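Local atomic coordinates of ribulose-5-phosphate reductase 1 (Staphylococcus aureus, PDB entry 6XHK), a protein that catalyses the NADPH-dependent reduction of D-ribulose 5-phosphate to D-ribitol 5-phosphate, a step in building the poly(ribitol phosphate) wall teichoic acid of the bacterium. Residues E144-S149 against G176-I181; D172-Y177 against W332-L337. All coordinates share one frame; numbering follows the deposited sequence.

In the fold
Both buried contacts use helix 174-186, which follows the first strand of the NADPH-binding Rossmann fold; their ranges overlap at Gly-176 and Tyr-177, though of these only Tyr-177 makes contact, in interaction 2 alone. Interaction 1, wholly buried, sets one flank of that helix against helix 143-155 and is largely aliphatic, with a single hydroxyl-hydroxyl bond. Interaction 2, with Trp-332 and Gly-333 partly exposed, lies at the helix start, where the glycine-rich turn meets the segment leading into strand 334-339; its chemistry is aromatic and amide packing, with hydrogen bonding to the cofactor. Leu-145 joins the two, packing on Asn-174 and Lys-334. NADPH touches both: interaction 1 at its nicotinamide, interaction 2 mainly at its diphosphate and adenosine ribose.

Interaction 1 (E144-S149 against G176-I181). With NDP (NADPH dihydro-nicotinamide-adenine-dinucleotide phosphate), chain B.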
loop_
_atom_site.group_PDB
_atom_site.type_symbol
_atom_site.label_atom_id
_atom_site.label_comp_id
_atom_site.label_asym_id
_atom_site.label_seq_id
_atom_site.Cartn_x
_atom_site.Cartn_y
_atom_site.Cartn_z
ATOM N N GLU A 144 -4.032 2.708 -1.372
ATOM C CA GLU A 144 -3.619 2.587 0.027
ATOM C C GLU A 144 -2.101 2.497 0.163
ATOM O O GLU A 144 -1.520 3.070 1.092
ATOM C CB GLU A 144 -4.234 1.370 0.698
ATOM C CG GLU A 144 -4.184 1.490 2.212
ATOM C CD GLU A 144 -4.048 0.156 2.919
ATOM O OE1 GLU A 144 -3.395 -0.753 2.350
ATOM O OE2 GLU A 144 -4.606 0.012 4.031
ATOM N N LEU A 145 -1.439 1.743 -0.717
ATOM C CA LEU A 145 0.013 1.691 -0.631
ATOM C C LEU A 145 0.620 3.058 -0.872
ATOM O O LEU A 145 1.577 3.450 -0.190
ATOM C CB LEU A 145 0.583 0.662 -1.600
ATOM C CG LEU A 145 0.985 -0.638 -0.907
ATOM C CD1 LEU A 145 -0.143 -1.176 -0.056
ATOM C CD2 LEU A 145 1.431 -1.675 -1.909
ATOM N N VAL A 146 0.057 3.815 -1.809
ATOM C CA VAL A 146 0.601 5.139 -2.060
ATOM C C VAL A 146 0.378 6.032 -0.859
ATOM O O VAL A 146 1.208 6.898 -0.556
ATOM C CB VAL A 146 -0.010 5.745 -3.333
ATOM C CG1 VAL A 146 0.572 7.118 -3.565
ATOM C CG2 VAL A 146 0.276 4.844 -4.514
ATOM N N THR A 147 -0.719 5.825 -0.132
ATOM C CA THR A 147 -0.944 6.662 1.041
ATOM C C THR A 147 0.026 6.298 2.157
ATOM O O THR A 147 0.572 7.189 2.811
ATOM C CB THR A 147 -2.380 6.558 1.551
ATOM O OG1 THR A 147 -2.699 5.194 1.846
ATOM C CG2 THR A 147 -3.333 7.093 0.505
ATOM N N VAL A 148 0.223 4.993 2.405
ATOM C CA VAL A 148 1.188 4.537 3.408
ATOM C C VAL A 148 2.548 5.175 3.160
ATOM O O VAL A 148 3.194 5.722 4.078
ATOM C CB VAL A 148 1.271 2.998 3.391
ATOM C CG1 VAL A 148 2.441 2.524 4.203
ATOM C CG2 VAL A 148 -0.012 2.400 3.928
ATOM N N SER A 149 2.975 5.149 1.899
ATOM C CA SER A 149 4.260 5.724 1.528
ATOM C C SER A 149 4.293 7.228 1.783
ATOM O O SER A 149 5.181 7.722 2.493
ATOM C CB SER A 149 4.559 5.404 0.065
ATOM O OG SER A 149 5.757 6.002 -0.348
ATOM N N GLY A 176 8.808 -0.241 -1.897
ATOM C CA GLY A 176 9.992 0.345 -2.500
ATOM C C GLY A 176 9.673 1.218 -3.699
ATOM O O GLY A 176 10.040 2.400 -3.733
ATOM N N TYR A 177 8.961 0.645 -4.692
ATOM C CA TYR A 177 8.707 1.322 -5.967
ATOM C C TYR A 177 7.853 2.568 -5.783
ATOM O O TYR A 177 8.163 3.634 -6.334
ATOM C CB TYR A 177 8.071 0.334 -6.957
ATOM C CG TYR A 177 7.906 0.826 -8.395
ATOM C CD1 TYR A 177 6.650 1.238 -8.878
ATOM C CD2 TYR A 177 8.997 0.914 -9.257
ATOM C CE1 TYR A 177 6.489 1.685 -10.172
ATOM C CE2 TYR A 177 8.846 1.378 -10.558
ATOM C CZ TYR A 177 7.590 1.768 -11.007
ATOM O OH TYR A 177 7.447 2.230 -12.300
ATOM N N ILE A 178 6.776 2.460 -5.001
ATOM C CA ILE A 178 5.916 3.620 -4.780
ATOM C C ILE A 178 6.695 4.750 -4.128
ATOM O O ILE A 178 6.598 5.915 -4.540
ATOM C CB ILE A 178 4.679 3.217 -3.958
ATOM C CG1 ILE A 178 3.856 2.193 -4.747
ATOM C CG2 ILE A 178 3.871 4.436 -3.541
ATOM C CD1 ILE A 178 2.537 1.866 -4.144
ATOM N N THR A 179 7.487 4.421 -3.103
ATOM C CA THR A 179 8.257 5.439 -2.400
ATOM C C THR A 179 9.272 6.103 -3.308
ATOM O O THR A 179 9.429 7.331 -3.273
ATOM C CB THR A 179 8.940 4.802 -1.201
ATOM O OG1 THR A 179 8.039 3.854 -0.614
ATOM C CG2 THR A 179 9.396 5.857 -0.205
ATOM N N ALA A 180 9.997 5.303 -4.098
ATOM C CA ALA A 180 10.895 5.870 -5.092
ATOM C C ALA A 180 10.152 6.867 -5.977
ATOM O O ALA A 180 10.620 7.999 -6.188
ATOM C CB ALA A 180 11.526 4.745 -5.911
ATOM N N ILE A 181 8.960 6.479 -6.462
ATOM C CA ILE A 181 8.176 7.358 -7.331
ATOM C C ILE A 181 7.883 8.672 -6.625
ATOM O O ILE A 181 8.026 9.760 -7.200
ATOM C CB ILE A 181 6.867 6.678 -7.759
ATOM C CG1 ILE A 181 7.120 5.412 -8.565
ATOM C CG2 ILE A 181 6.031 7.647 -8.595
ATOM C CD1 ILE A 181 5.795 4.739 -8.983
HETATM P PA NDP B . 7.259 -7.400 -1.168
HETATM O O1A NDP B . 6.832 -8.834 -1.297
HETATM O O2A NDP B . 7.077 -6.679 -2.499
HETATM O O5B NDP B . 8.832 -7.357 -0.634
HETATM C C5B NDP B . 9.662 -6.171 -0.869
HETATM C C4B NDP B . 11.084 -6.564 -1.420
HETATM O O4B NDP B . 12.010 -6.523 -0.499
HETATM C C3B NDP B . 11.092 -8.028 -1.945
HETATM O O3B NDP B . 11.393 -8.071 -3.271
HETATM C C2B NDP B . 12.215 -8.758 -1.220
HETATM O O2B NDP B . 12.875 -9.578 -2.274
HETATM C C1B NDP B . 12.985 -7.781 -0.810
HETATM N N9A NDP B . 13.876 -8.115 0.305
HETATM C C8A NDP B . 13.928 -9.248 1.064
HETATM N N7A NDP B . 14.930 -9.116 1.980
HETATM C C5A NDP B . 15.482 -7.929 1.786
HETATM C C6A NDP B . 16.648 -7.233 2.499
HETATM N N6A NDP B . 17.305 -7.912 3.594
HETATM N N1A NDP B . 17.046 -5.935 2.067
HETATM C C2A NDP B . 16.375 -5.274 0.968
HETATM N N3A NDP B . 15.252 -5.955 0.291
HETATM C C4A NDP B . 14.836 -7.311 0.748
HETATM O O3 NDP B . 6.294 -6.584 -0.046
HETATM P PN NDP B . 5.996 -4.914 -0.030
HETATM O O1N NDP B . 7.047 -4.164 -0.852
HETATM O O2N NDP B . 4.671 -4.639 -0.662
HETATM O O5D NDP B . 5.962 -4.434 1.566
HETATM C C5D NDP B . 6.611 -5.248 2.567
HETATM C C4D NDP B . 6.238 -4.988 3.942
HETATM O O4D NDP B . 5.438 -3.632 4.131
HETATM C C3D NDP B . 5.309 -6.076 4.531
HETATM O O3D NDP B . 5.764 -6.480 5.895
HETATM C C2D NDP B . 4.078 -5.509 4.555
HETATM O O2D NDP B . 3.169 -6.085 5.546
HETATM C C1D NDP B . 4.368 -3.930 4.845
HETATM N N1N NDP B . 3.217 -3.028 4.632
HETATM C C2N NDP B . 3.052 -1.933 5.592
HETATM C C3N NDP B . 1.806 -1.031 5.633
HETATM C C7N NDP B . 1.738 0.105 6.735
HETATM O O7N NDP B . 0.672 0.558 7.075
HETATM N N7N NDP B . 2.985 0.596 7.327
HETATM C C4N NDP B . 0.811 -1.080 4.448
HETATM C C5N NDP B . 0.925 -2.374 3.612
HETATM C C6N NDP B . 2.246 -3.170 3.542
HETATM P P2B NDP B . 12.776 -11.191 -2.079
HETATM O O1X NDP B . 13.118 -11.593 -0.660
HETATM O O2X NDP B . 11.342 -11.604 -2.360
HETATM O O3X NDP B . 13.758 -11.838 -3.041
#
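The hydroxyl of Thr-179 is held twice: Ser-149 OG donates to Thr-179 OG1 at 3.1 Å, and OG1 is also hydrogen-bonded to the carbonyl oxygen of Leu-175, one turn back in its own helix. Ser-149 turns OG opposite its backbone N (chi1 177°), which carries the oxygen over to the second helix, while its CB lies 3.8 Å from Ile-178 CG2. The bond therefore sits at the border of an apolar patch, and both hydroxyls are buried.

Ile-178 fills most of the remaining interface with two branches. Its CG2, anti to the backbone N, rests against the backbone of the partner helix, 3.7 Å from Val-146 CA, and meets Val-146 CG2 as well; the two side chains cross at about a right angle. The other branch is extended (chi2 -172°), so that CD1 meets both Leu-145 CB, its nearest partner, and Val-146 CG2. This one side chain thus bridges consecutive residues, and its burial of 91 Å² is the largest in the contact. The two short helix segments cross at -61°, with axes 9.2 Å apart.

On a different side of helix 143-155, Val-148 lines the cofactor pocket: CG2 is 3.6 Å from NADPH C4N, the carbon that carries the hydride, and CG1 is 3.6 Å from C7N of the carboxamide. Glu-144, a predicted ligand of the catalytic zinc, heads the same segment, so the helix that packs on the Rossmann fold also borders the predicted metal site.

Leu-304 of helix 299-305 touches both Val-146 and Ile-178, closing the apolar patch. Val-290 and Tyr-294 of helix 284-296 pack against Val-146, which places the crossing within a cluster of four helices.

Interaction 2 (D172-Y177 against W332-L337); sequences DGNLGY and WGKTVL. With NDP (NADPH dihydro-nicotinamide-adenine-dinucleotide phosphate), chain B.
This is a buried contact of aromatic and amide packing, without direct hydrogen bonds, between the glycine-rich turn opening helix 174-186 and the approach to strand 334-339. Trp-332 points the edge of its six-membered ring at a face of Tyr-177: the planes meet at 85° with centroids 5.6 Å apart, a T-shaped pair, and Trp-332 CH2 lies 3.9 Å from Tyr-177 CG. The carbonyl oxygen of Asp-172 also meets the indole edge, in its plane, 3.4 Å from Trp-332 CZ3.

The Asn-174 amide divides its contacts, with OD1 against Gly-333 CA at 3.6 Å and ND2 beside Lys-334 CD at 3.4 Å. Lys-334 bends its chain at chi2 and chi3, bringing CD to the amide while NZ goes on to Ile-37 O and a salt bridge with Glu-65.

The turn matches a Rossmann GxGxxG pattern. Leu-175 N donates to NADPH O1N at 3.2 Å (153°), Asn-174 N makes a weak bond to O2A, and Asp-172 OD1 accepts from ribose O3B at 2.6 Å. Strand 334-339 itself pairs in parallel with strand 308-314 and antiparallel with strand 28-36.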
loop_
_atom_site.group_PDB
_atom_site.type_symbol
_atom_site.label_atom_id
_atom_site.label_comp_id
_atom_site.label_asym_id
_atom_site.label_seq_id
_atom_site.Cartn_x
_atom_site.Cartn_y
_atom_site.Cartn_z
ATOM N N ASP A 172 13.132 -3.864 -2.940
ATOM C CA ASP A 172 12.882 -3.698 -4.369
ATOM C C ASP A 172 11.466 -4.133 -4.764
ATOM O O ASP A 172 11.262 -4.634 -5.871
ATOM C CB ASP A 172 13.922 -4.487 -5.161
ATOM C CG ASP A 172 14.079 -5.921 -4.670
ATOM O OD1 ASP A 172 13.321 -6.334 -3.787
ATOM O OD2 ASP A 172 14.920 -6.665 -5.201
ATOM N N GLY A 173 10.474 -3.966 -3.885
ATOM C CA GLY A 173 9.112 -4.421 -4.126
ATOM C C GLY A 173 8.071 -3.323 -4.291
ATOM O O GLY A 173 8.404 -2.236 -4.778
ATOM N N ASN A 174 6.817 -3.569 -3.881
ATOM C CA ASN A 174 5.763 -2.594 -4.164
ATOM C C ASN A 174 5.962 -1.295 -3.382
ATOM O O ASN A 174 5.929 -0.204 -3.972
ATOM C CB ASN A 174 4.366 -3.181 -3.902
ATOM C CG ASN A 174 4.174 -4.566 -4.508
ATOM O OD1 ASN A 174 4.657 -4.862 -5.610
ATOM N ND2 ASN A 174 3.437 -5.412 -3.801
ATOM N N LEU A 175 6.170 -1.382 -2.055
ATOM C CA LEU A 175 6.444 -0.170 -1.273
ATOM C C LEU A 175 7.733 0.524 -1.696
ATOM O O LEU A 175 7.774 1.761 -1.793
ATOM C CB LEU A 175 6.496 -0.472 0.211
ATOM C CG LEU A 175 5.253 -0.082 0.961
ATOM C CD1 LEU A 175 5.343 -0.581 2.390
ATOM C CD2 LEU A 175 5.221 1.432 0.914
ATOM N N GLY A 176 8.808 -0.241 -1.897
ATOM C CA GLY A 176 9.992 0.345 -2.500
ATOM C C GLY A 176 9.673 1.218 -3.699
ATOM O O GLY A 176 10.040 2.400 -3.733
ATOM N N TYR A 177 8.961 0.645 -4.692
ATOM C CA TYR A 177 8.707 1.322 -5.967
ATOM C C TYR A 177 7.853 2.568 -5.783
ATOM O O TYR A 177 8.163 3.634 -6.334
ATOM C CB TYR A 177 8.071 0.334 -6.957
ATOM C CG TYR A 177 7.906 0.826 -8.395
ATOM C CD1 TYR A 177 6.650 1.238 -8.878
ATOM C CD2 TYR A 177 8.997 0.914 -9.257
ATOM C CE1 TYR A 177 6.489 1.685 -10.172
ATOM C CE2 TYR A 177 8.846 1.378 -10.558
ATOM C CZ TYR A 177 7.590 1.768 -11.007
ATOM O OH TYR A 177 7.447 2.230 -12.300
ATOM N N TRP A 332 6.476 -10.136 -9.181
ATOM C CA TRP A 332 6.477 -8.683 -9.125
ATOM C C TRP A 332 5.049 -8.169 -9.237
ATOM O O TRP A 332 4.226 -8.740 -9.964
ATOM C CB TRP A 332 7.313 -8.101 -10.275
ATOM C CG TRP A 332 7.077 -6.637 -10.547
ATOM C CD1 TRP A 332 6.289 -6.105 -11.517
ATOM C CD2 TRP A 332 7.689 -5.524 -9.872
ATOM N NE1 TRP A 332 6.334 -4.730 -11.468
ATOM C CE2 TRP A 332 7.192 -4.348 -10.472
ATOM C CE3 TRP A 332 8.600 -5.409 -8.812
ATOM C CZ2 TRP A 332 7.575 -3.073 -10.050
ATOM C CZ3 TRP A 332 8.981 -4.145 -8.401
ATOM C CH2 TRP A 332 8.469 -2.992 -9.018
ATOM N N GLY A 333 4.760 -7.083 -8.525
ATOM C CA GLY A 333 3.553 -6.323 -8.752
ATOM C C GLY A 333 2.379 -6.742 -7.884
ATOM O O GLY A 333 2.419 -7.719 -7.127
ATOM N N LYS A 334 1.309 -5.957 -8.016
ATOM C CA LYS A 334 0.025 -6.146 -7.351
ATOM C C LYS A 334 -0.959 -6.884 -8.257
ATOM O O LYS A 334 -0.960 -6.697 -9.476
ATOM C CB LYS A 334 -0.552 -4.777 -6.967
ATOM C CG LYS A 334 0.280 -3.939 -5.978
ATOM C CD LYS A 334 0.264 -4.534 -4.587
ATOM C CE LYS A 334 -1.047 -4.184 -3.912
ATOM N NZ LYS A 334 -1.203 -4.754 -2.547
ATOM N N THR A 335 -1.804 -7.721 -7.651
ATOM C CA THR A 335 -2.891 -8.424 -8.349
ATOM C C THR A 335 -4.218 -7.674 -8.214
ATOM O O THR A 335 -4.748 -7.535 -7.106
ATOM C CB THR A 335 -3.049 -9.851 -7.811
ATOM O OG1 THR A 335 -1.782 -10.529 -7.817
ATOM C CG2 THR A 335 -4.154 -10.638 -8.528
ATOM N N VAL A 336 -4.772 -7.222 -9.345
ATOM C CA VAL A 336 -6.002 -6.433 -9.362
ATOM C C VAL A 336 -7.198 -7.342 -9.615
ATOM O O VAL A 336 -7.102 -8.365 -10.305
ATOM C CB VAL A 336 -5.924 -5.299 -10.406
ATOM C CG1 VAL A 336 -7.059 -4.334 -10.219
ATOM C CG2 VAL A 336 -4.616 -4.551 -10.255
ATOM N N LEU A 337 -8.335 -6.971 -9.025
ATOM C CA LEU A 337 -9.592 -7.707 -9.128
ATOM C C LEU A 337 -10.656 -6.782 -9.697
ATOM O O LEU A 337 -10.959 -5.746 -9.099
ATOM C CB LEU A 337 -10.026 -8.250 -7.763
ATOM C CG LEU A 337 -9.062 -9.159 -6.997
ATOM C CD1 LEU A 337 -9.740 -9.725 -5.779
ATOM C CD2 LEU A 337 -8.650 -10.300 -7.881
HETATM P PA NDP B . 7.259 -7.400 -1.168
HETATM O O1A NDP B . 6.832 -8.834 -1.297
HETATM O O2A NDP B . 7.077 -6.679 -2.499
HETATM O O5B NDP B . 8.832 -7.357 -0.634
HETATM C C5B NDP B . 9.662 -6.171 -0.869
HETATM C C4B NDP B . 11.084 -6.564 -1.420
HETATM O O4B NDP B . 12.010 -6.523 -0.499
HETATM C C3B NDP B . 11.092 -8.028 -1.945
HETATM O O3B NDP B . 11.393 -8.071 -3.271
HETATM C C2B NDP B . 12.215 -8.758 -1.220
HETATM O O2B NDP B . 12.875 -9.578 -2.274
HETATM C C1B NDP B . 12.985 -7.781 -0.810
HETATM N N9A NDP B . 13.876 -8.115 0.305
HETATM C C8A NDP B . 13.928 -9.248 1.064
HETATM N N7A NDP B . 14.930 -9.116 1.980
HETATM C C5A NDP B . 15.482 -7.929 1.786
HETATM C C6A NDP B . 16.648 -7.233 2.499
HETATM N N6A NDP B . 17.305 -7.912 3.594
HETATM N N1A NDP B . 17.046 -5.935 2.067
HETATM C C2A NDP B . 16.375 -5.274 0.968
HETATM N N3A NDP B . 15.252 -5.955 0.291
HETATM C C4A NDP B . 14.836 -7.311 0.748
HETATM O O3 NDP B . 6.294 -6.584 -0.046
HETATM P PN NDP B . 5.996 -4.914 -0.030
HETATM O O1N NDP B . 7.047 -4.164 -0.852
HETATM O O2N NDP B . 4.671 -4.639 -0.662
HETATM O O5D NDP B . 5.962 -4.434 1.566
HETATM C C5D NDP B . 6.611 -5.248 2.567
HETATM C C4D NDP B . 6.238 -4.988 3.942
HETATM O O4D NDP B . 5.438 -3.632 4.131
HETATM C C3D NDP B . 5.309 -6.076 4.531
HETATM O O3D NDP B . 5.764 -6.480 5.895
HETATM C C2D NDP B . 4.078 -5.509 4.555
HETATM O O2D NDP B . 3.169 -6.085 5.546
HETATM C C1D NDP B . 4.368 -3.930 4.845
HETATM N N1N NDP B . 3.217 -3.028 4.632
HETATM C C2N NDP B . 3.052 -1.933 5.592
HETATM C C3N NDP B . 1.806 -1.031 5.633
HETATM C C7N NDP B . 1.738 0.105 6.735
HETATM O O7N NDP B . 0.672 0.558 7.075
HETATM N N7N NDP B . 2.985 0.596 7.327
HETATM C C4N NDP B . 0.811 -1.080 4.448
HETATM C C5N NDP B . 0.925 -2.374 3.612
HETATM C C6N NDP B . 2.246 -3.170 3.542
HETATM P P2B NDP B . 12.776 -11.191 -2.079
HETATM O O1X NDP B . 13.118 -11.593 -0.660
HETATM O O2X NDP B . 11.342 -11.604 -2.360
HETATM O O3X NDP B . 13.758 -11.838 -3.041
#